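Local coordinates for protein acetyltransferase, GNAT family (Enterococcus faecalis, PDB 1U6M) that probably transfers an acyl group, most likely acetyl, to an acceptor that remains unidentified, at residues L60-E63 against V68-I71. Residues are numbered along the deposited sequence; the frame is centred on the assembly and turned at random.
Sequences LVYE and VAGI
Val61 and Val68 meet on one face of an antiparallel beta hairpin, their side chains crossing at about a right angle. Val61 CG1, anti to its own backbone N (chi1 160°), reaches the methyls of Val68 and lies 3.9 Å from Val68 CG2. The other branch, Val61 CG2, faces Ile71 CG2 at 4.2 Å, so one forked residue touches a neighbour with each methyl. Such beta-branched residues suit extended strands, and the three form an apolar patch here, with Glu63 further along the same face.

Between the non-hydrogen-bonded pairs Val61–Ile71 and Glu63–Val68, Tyr62 stands opposite two residues, Ala69 and Gly70. This extra residue makes a beta bulge, with Ala69 in a helix-like backbone conformation. Ala69 N donates to Tyr62 O at 2.8 Å, and Tyr62 N donates to Gly70 O at 2.9 Å, the latter almost straight at the hydrogen (174°) though tilted from the carbonyl plane. The bulge turns Ala69 CB toward the partner strand, at the edge of the Tyr62 ring, 4.4 Å from Tyr62 CD1; a single methyl fits there, while Gly70 adds no side chain beside it.

Tyr62 OH hydrogen-bonds Ser2 N, and Glu63 OE1 forms a salt bridge with Arg5 NE. The hairpin lies between strands 3-6 and 112-120 in the GNAT sheet; Ile129 of helix 129-135 packs on both Tyr62 and Ala69, and Leu133 on Tyr62.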
loop_
_atom_site.group_PDB
_atom_site.type_symbol
_atom_site.label_atom_id
_atom_site.label_comp_id
_atom_site.label_asym_id
_atom_site.label_seq_id
_atom_site.Cartn_x
_atom_site.Cartn_y
_atom_site.Cartn_z
ATOM N N LEU A 60 5.424 -4.970 4.955
ATOM C CA LEU A 60 6.743 -4.874 5.570
ATOM C C LEU A 60 6.804 -3.639 6.443
ATOM O O LEU A 60 6.383 -2.558 6.015
ATOM C CB LEU A 60 7.832 -4.816 4.486
ATOM C CG LEU A 60 9.244 -5.329 4.716
ATOM C CD1 LEU A 60 9.306 -6.801 5.155
ATOM C CD2 LEU A 60 9.916 -5.136 3.433
ATOM N N VAL A 61 7.342 -3.788 7.654
ATOM C CA VAL A 61 7.367 -2.678 8.626
ATOM C C VAL A 61 8.791 -2.157 8.750
ATOM O O VAL A 61 9.752 -2.942 8.774
ATOM C CB VAL A 61 6.788 -3.191 10.043
ATOM C CG1 VAL A 61 7.192 -2.319 11.183
ATOM C CG2 VAL A 61 5.273 -3.270 10.004
ATOM N N TYR A 62 8.958 -0.838 8.816
ATOM C CA TYR A 62 10.217 -0.265 9.308
ATOM C C TYR A 62 10.092 0.230 10.746
ATOM O O TYR A 62 9.388 1.186 11.004
ATOM C CB TYR A 62 10.679 0.879 8.433
ATOM C CG TYR A 62 12.095 1.306 8.737
ATOM C CD1 TYR A 62 12.379 2.211 9.773
ATOM C CD2 TYR A 62 13.153 0.783 8.015
ATOM C CE1 TYR A 62 13.668 2.615 10.052
ATOM C CE2 TYR A 62 14.446 1.147 8.300
ATOM C CZ TYR A 62 14.683 2.074 9.296
ATOM O OH TYR A 62 15.980 2.427 9.517
ATOM N N GLU A 63 10.803 -0.386 11.665
ATOM C CA GLU A 63 10.696 -0.041 13.092
ATOM C C GLU A 63 11.816 0.914 13.536
ATOM O O GLU A 63 12.996 0.628 13.368
ATOM C CB GLU A 63 10.721 -1.323 13.918
ATOM C CG GLU A 63 9.888 -1.332 15.126
ATOM C CD GLU A 63 9.984 -2.644 15.843
ATOM O OE1 GLU A 63 9.207 -3.571 15.509
ATOM O OE2 GLU A 63 10.834 -2.738 16.750
ATOM N N VAL A 68 6.583 1.420 14.906
ATOM C CA VAL A 68 6.238 1.419 13.467
ATOM C C VAL A 68 6.386 2.801 12.822
ATOM O O VAL A 68 5.588 3.704 13.100
ATOM C CB VAL A 68 4.835 0.809 13.195
ATOM C CG1 VAL A 68 4.515 0.789 11.679
ATOM C CG2 VAL A 68 4.751 -0.635 13.758
ATOM N N ALA A 69 7.407 2.982 11.973
ATOM C CA ALA A 69 7.720 4.289 11.419
ATOM C C ALA A 69 7.250 4.457 9.970
ATOM O O ALA A 69 7.098 5.591 9.475
ATOM C CB ALA A 69 9.191 4.581 11.557
ATOM N N GLY A 70 7.049 3.327 9.285
ATOM C CA GLY A 70 6.722 3.285 7.843
ATOM C C GLY A 70 6.349 1.832 7.488
ATOM O O GLY A 70 6.750 0.873 8.176
ATOM N N ILE A 71 5.559 1.683 6.421
ATOM C CA ILE A 71 5.155 0.385 5.922
ATOM C C ILE A 71 5.303 0.379 4.392
ATOM O O ILE A 71 5.162 1.404 3.746
ATOM C CB ILE A 71 3.683 0.058 6.339
ATOM C CG1 ILE A 71 2.648 1.021 5.693
ATOM C CG2 ILE A 71 3.575 -0.069 7.880
ATOM C CD1 ILE A 71 1.186 0.738 6.136
#